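Local coordinates for peptide chain release factor subunit 1 (Methanosarcina mazei, PDB 3IR9), which probably directs the end of translation at all three stop codons as part of a heterodimer with a GTP-binding subunit, and is represented here by its C-terminal domain, at residues R76-C81 with E114-T119; C81-Y86 with C109-E114. One frame throughout, in Å; residues are numbered along the deposited sequence.

Contact 1: residues R76-C81 with E114-T119. With ZN (zinc ion), chain C.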
loop_
_atom_site.group_PDB
_atom_site.type_symbol
_atom_site.label_atom_id
_atom_site.label_comp_id
_atom_site.label_asym_id
_atom_site.label_seq_id
_atom_site.Cartn_x
_atom_site.Cartn_y
_atom_site.Cartn_z
ATOM N N ARG A 76 0.798 20.777 12.242
ATOM C CA ARG A 76 0.609 22.129 12.741
ATOM C C ARG A 76 0.800 22.159 14.255
ATOM O O ARG A 76 0.088 21.492 15.004
ATOM C CB ARG A 76 -0.782 22.647 12.367
ATOM C CG ARG A 76 -1.064 24.081 12.789
ATOM C CD ARG A 76 -0.065 25.043 12.165
ATOM N NE ARG A 76 -0.550 26.415 12.219
ATOM C CZ ARG A 76 0.017 27.438 11.594
ATOM N NH1 ARG A 76 1.107 27.261 10.858
ATOM N NH2 ARG A 76 -0.516 28.642 11.707
ATOM N N VAL A 77 1.770 22.941 14.703
ATOM C CA VAL A 77 2.102 22.990 16.117
ATOM C C VAL A 77 1.579 24.262 16.780
ATOM O O VAL A 77 1.934 25.376 16.396
ATOM C CB VAL A 77 3.627 22.902 16.328
ATOM C CG1 VAL A 77 3.943 22.712 17.800
ATOM C CG2 VAL A 77 4.218 21.773 15.490
ATOM N N THR A 78 0.726 24.096 17.782
ATOM C CA THR A 78 0.308 25.232 18.587
ATOM C C THR A 78 1.136 25.276 19.864
ATOM O O THR A 78 1.432 24.243 20.468
ATOM C CB THR A 78 -1.192 25.180 18.946
ATOM O OG1 THR A 78 -1.980 25.207 17.749
ATOM C CG2 THR A 78 -1.569 26.359 19.826
ATOM N N THR A 79 1.520 26.481 20.262
ATOM C CA THR A 79 2.221 26.678 21.519
ATOM C C THR A 79 1.578 27.849 22.277
ATOM O O THR A 79 1.041 28.775 21.666
ATOM C CB THR A 79 3.739 26.913 21.290
ATOM O OG1 THR A 79 3.962 28.241 20.804
ATOM C CG2 THR A 79 4.293 25.916 20.274
ATOM N N LYS A 80 1.611 27.797 23.603
ATOM C CA LYS A 80 1.019 28.856 24.412
ATOM C C LYS A 80 1.819 29.124 25.691
ATOM O O LYS A 80 2.352 28.206 26.315
ATOM C CB LYS A 80 -0.434 28.519 24.756
ATOM C CG LYS A 80 -1.303 28.205 23.549
ATOM C CD LYS A 80 -2.709 27.861 23.991
ATOM C CE LYS A 80 -3.484 27.192 22.878
ATOM N NZ LYS A 80 -4.746 26.589 23.389
ATOM N N CYS A 81 1.902 30.392 26.078
ATOM C CA CYS A 81 2.660 30.763 27.262
ATOM C C CYS A 81 1.920 30.362 28.531
ATOM O O CYS A 81 0.701 30.499 28.636
ATOM C CB CYS A 81 2.973 32.258 27.272
ATOM S SG CYS A 81 4.006 32.741 28.654
ATOM N N GLU A 114 4.862 26.148 26.223
ATOM C CA GLU A 114 4.580 24.721 26.229
ATOM C C GLU A 114 3.693 24.391 25.033
ATOM O O GLU A 114 2.746 25.119 24.747
ATOM C CB GLU A 114 3.878 24.329 27.531
ATOM C CG GLU A 114 4.591 24.786 28.804
ATOM C CD GLU A 114 3.665 24.810 30.008
ATOM O OE1 GLU A 114 2.601 24.154 29.952
ATOM O OE2 GLU A 114 3.995 25.487 31.007
ATOM N N VAL A 115 3.997 23.307 24.327
ATOM C CA VAL A 115 3.183 22.922 23.178
ATOM C C VAL A 115 1.865 22.339 23.669
ATOM O O VAL A 115 1.853 21.421 24.492
ATOM C CB VAL A 115 3.901 21.912 22.274
ATOM C CG1 VAL A 115 3.107 21.687 21.009
ATOM C CG2 VAL A 115 5.279 22.415 21.926
ATOM N N THR A 116 0.758 22.887 23.173
ATOM C CA THR A 116 -0.564 22.504 23.664
ATOM C C THR A 116 -1.291 21.502 22.758
ATOM O O THR A 116 -2.200 20.797 23.202
ATOM C CB THR A 116 -1.454 23.734 23.948
ATOM O OG1 THR A 116 -1.499 24.578 22.794
ATOM C CG2 THR A 116 -0.907 24.522 25.137
ATOM N N ASP A 117 -0.885 21.437 21.493
ATOM C CA ASP A 117 -1.430 20.443 20.573
ATOM C C ASP A 117 -0.585 20.344 19.314
ATOM O O ASP A 117 -0.050 21.341 18.828
ATOM C CB ASP A 117 -2.885 20.762 20.196
ATOM C CG ASP A 117 -3.389 19.916 19.031
ATOM O OD1 ASP A 117 -3.460 18.677 19.177
ATOM O OD2 ASP A 117 -3.713 20.493 17.968
ATOM N N VAL A 118 -0.453 19.123 18.811
ATOM C CA VAL A 118 0.097 18.892 17.490
ATOM C C VAL A 118 -0.955 18.147 16.675
ATOM O O VAL A 118 -1.584 17.201 17.161
ATOM C CB VAL A 118 1.407 18.098 17.536
ATOM C CG1 VAL A 118 2.032 18.045 16.153
ATOM C CG2 VAL A 118 2.371 18.733 18.536
ATOM N N THR A 119 -1.161 18.609 15.448
ATOM C CA THR A 119 -2.161 18.047 14.552
ATOM C C THR A 119 -1.566 18.036 13.150
ATOM O O THR A 119 -1.007 19.036 12.703
ATOM C CB THR A 119 -3.466 18.892 14.555
ATOM O OG1 THR A 119 -3.967 19.019 15.894
ATOM C CG2 THR A 119 -4.525 18.252 13.688
HETATM ZN ZN ZN C . 4.512 35.085 28.600
HETATM O O HOH W 1 -1.753 22.968 16.563
#
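K80 lies across T116, at about a right angle to it, where two antiparallel strands pair. Its CB is 4.0 Å from T116 CG2. CG and CD then pass over the T116 side chain, close to both its methyl and its hydroxyl oxygen. Extended past CG (chi2 179°), the chain carries CE across to the T116 hydroxyl, 3.3 Å from OG1, and NZ ends just beyond. T78 CG2 also reaches T116 OG1.

The strands are 75-81 and 113-120 of a three-stranded antiparallel sheet in the C-terminal domain. Strand 75-81 ends at the zinc ligand C81. T116 sits in a beta bulge: T78 pairs with D117 but T79 with V115. T78 makes both hydrogen bonds at the bulge, from its N to D117 O and from T116 N to its O. Beyond it K80 N bonds E114 O. R76 pairs with T119 at the far end.

V77, T79, V115 and V118 point to one face. V77 CG1 and V115 CG1 are tight at 3.5 Å. On the other face T119 OG1 gives its proton to D117 OD2 on the syn lone pair, at 2.6 Å. A water bonds T78 OG1, with R76 O and D117 O as possible acceptors. Strand 87-92 flanks strand 75-81 on its other edge and makes backbone bonds to V77 and T79.

The backbone bonds hold the two strands in register on both sides of the bulge. The face of V77, V115 and V118 is largely apolar, with T79 among them. The face of R76, T78, K80, E114, D117 and T119 is polar or charged.

Contact 2: residues C81-Y86 with C109-E114; sequences CSVCGY and CGSSLE. With ZN (zinc ion), chain C.
A four-cysteine zinc site joins these two turns. C81 SG binds the zinc ion at 2.4 Å. C109 SG is slightly closer to the metal, at 2.3 Å. C84 SG is the most distant of the three, 2.6 Å from the zinc ion. C106 completes the set. C81 and C84 come from one CxxC turn, C106 and C109 from another. Weak N-H to sulfur bonds form within the turns: V83 N to C81 SG, Y86 N to C84 SG and S111 N to C109 SG.

V83 covers part of the site. Its CG2 lies 3.3 Å from C109 SG and also meets S111 OG. Beside it S82 OG donates to S112 O at 2.6 Å, in the carbonyl plane. With chi1 at 45°, the hydroxyl stands between the backbone N and the carbonyl carbon and faces that acceptor.

L113 packs against C81 and Y86. Its CD2 touches C81 CB and reaches the edge of the Y86 ring, 3.5 Å from CD2 of the tyrosine and near the ring plane. The same ring also touches C106, P107 and K108.

The metal ties the two turns together directly. The three weak N-H bonds would be expected to ease some of the negative charge on the sulfurs of C81, C84 and C109.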
loop_
_atom_site.group_PDB
_atom_site.type_symbol
_atom_site.label_atom_id
_atom_site.label_comp_id
_atom_site.label_asym_id
_atom_site.label_seq_id
_atom_site.Cartn_x
_atom_site.Cartn_y
_atom_site.Cartn_z
ATOM N N CYS A 81 1.902 30.392 26.078
ATOM C CA CYS A 81 2.660 30.763 27.262
ATOM C C CYS A 81 1.920 30.362 28.531
ATOM O O CYS A 81 0.701 30.499 28.636
ATOM C CB CYS A 81 2.973 32.258 27.272
ATOM S SG CYS A 81 4.006 32.741 28.654
ATOM N N SER A 82 2.686 29.875 29.495
ATOM C CA SER A 82 2.134 29.322 30.722
ATOM C C SER A 82 1.623 30.378 31.704
ATOM O O SER A 82 1.005 30.038 32.712
ATOM C CB SER A 82 3.180 28.436 31.397
ATOM O OG SER A 82 4.447 29.068 31.416
ATOM N N VAL A 83 1.883 31.653 31.421
ATOM C CA VAL A 83 1.399 32.726 32.292
ATOM C C VAL A 83 0.644 33.832 31.544
ATOM O O VAL A 83 -0.516 34.114 31.850
ATOM C CB VAL A 83 2.527 33.325 33.177
ATOM C CG1 VAL A 83 3.426 32.224 33.711
ATOM C CG2 VAL A 83 3.343 34.349 32.415
ATOM N N CYS A 84 1.290 34.453 30.565
ATOM C CA CYS A 84 0.649 35.539 29.839
ATOM C C CYS A 84 -0.115 34.990 28.632
ATOM O O CYS A 84 -0.161 33.776 28.409
ATOM C CB CYS A 84 1.654 36.649 29.466
ATOM S SG CYS A 84 2.467 36.556 27.849
ATOM N N GLY A 85 -0.737 35.883 27.876
ATOM C CA GLY A 85 -1.591 35.477 26.778
ATOM C C GLY A 85 -0.865 35.197 25.480
ATOM O O GLY A 85 -1.492 35.113 24.425
ATOM N N TYR A 86 0.452 35.043 25.542
ATOM C CA TYR A 86 1.211 34.776 24.323
ATOM C C TYR A 86 0.868 33.412 23.717
ATOM O O TYR A 86 0.674 32.432 24.440
ATOM C CB TYR A 86 2.724 34.880 24.565
ATOM C CG TYR A 86 3.527 34.607 23.310
ATOM C CD1 TYR A 86 3.635 35.566 22.309
ATOM C CD2 TYR A 86 4.149 33.381 23.108
ATOM C CE1 TYR A 86 4.346 35.317 21.146
ATOM C CE2 TYR A 86 4.871 33.123 21.946
ATOM C CZ TYR A 86 4.967 34.097 20.969
ATOM O OH TYR A 86 5.685 33.859 19.814
ATOM N N CYS A 109 7.081 37.632 28.165
ATOM C CA CYS A 109 7.255 37.710 29.617
ATOM C C CYS A 109 8.390 36.824 30.121
ATOM O O CYS A 109 8.702 36.806 31.316
ATOM C CB CYS A 109 5.961 37.326 30.327
ATOM S SG CYS A 109 5.733 35.553 30.499
ATOM N N GLY A 110 9.000 36.083 29.207
ATOM C CA GLY A 110 10.131 35.246 29.553
ATOM C C GLY A 110 9.796 33.948 30.263
ATOM O O GLY A 110 10.699 33.233 30.687
ATOM N N SER A 111 8.510 33.636 30.398
ATOM C CA SER A 111 8.096 32.374 31.007
ATOM C C SER A 111 8.226 31.221 30.018
ATOM O O SER A 111 8.320 31.439 28.809
ATOM C CB SER A 111 6.654 32.460 31.500
ATOM O OG SER A 111 6.531 33.421 32.527
ATOM N N SER A 112 8.222 29.993 30.532
ATOM C CA SER A 112 8.328 28.814 29.678
ATOM C C SER A 112 7.066 28.628 28.842
ATOM O O SER A 112 5.954 28.582 29.370
ATOM C CB SER A 112 8.603 27.553 30.507
ATOM O OG SER A 112 8.905 26.440 29.679
ATOM N N LEU A 113 7.248 28.545 27.529
ATOM C CA LEU A 113 6.174 28.148 26.638
ATOM C C LEU A 113 5.978 26.638 26.748
ATOM O O LEU A 113 6.822 25.927 27.303
ATOM C CB LEU A 113 6.511 28.535 25.194
ATOM C CG LEU A 113 6.799 30.016 24.947
ATOM C CD1 LEU A 113 7.370 30.222 23.556
ATOM C CD2 LEU A 113 5.544 30.854 25.141
ATOM N N GLU A 114 4.862 26.148 26.223
ATOM C CA GLU A 114 4.580 24.721 26.229
ATOM C C GLU A 114 3.693 24.391 25.033
ATOM O O GLU A 114 2.746 25.119 24.747
ATOM C CB GLU A 114 3.878 24.329 27.531
ATOM C CG GLU A 114 4.591 24.786 28.804
ATOM C CD GLU A 114 3.665 24.810 30.008
ATOM O OE1 GLU A 114 2.601 24.154 29.952
ATOM O OE2 GLU A 114 3.995 25.487 31.007
HETATM ZN ZN ZN C . 4.512 35.085 28.600
#

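Overall arrangement
Both are surface contacts. Contact 1 is inside the three-stranded antiparallel sheet of strands 75-81, 87-92 and 113-120; contact 2 lies mostly in the turns at its end. Contact 2 is farther from the centre of the chain and has no buried residue; contact 1 includes the buried V77 and T79. The two share C81 and E114, and contact 2 is nested within the loop that contact 1 closes. They meet where K80 lies near Y86 and L113. Contact 1 relies on backbone hydrogen bonds between strands. Contact 2 has little strand pairing and relies mainly on zinc-sulfur bonds, with one serine hydrogen bond and apolar packing by L113.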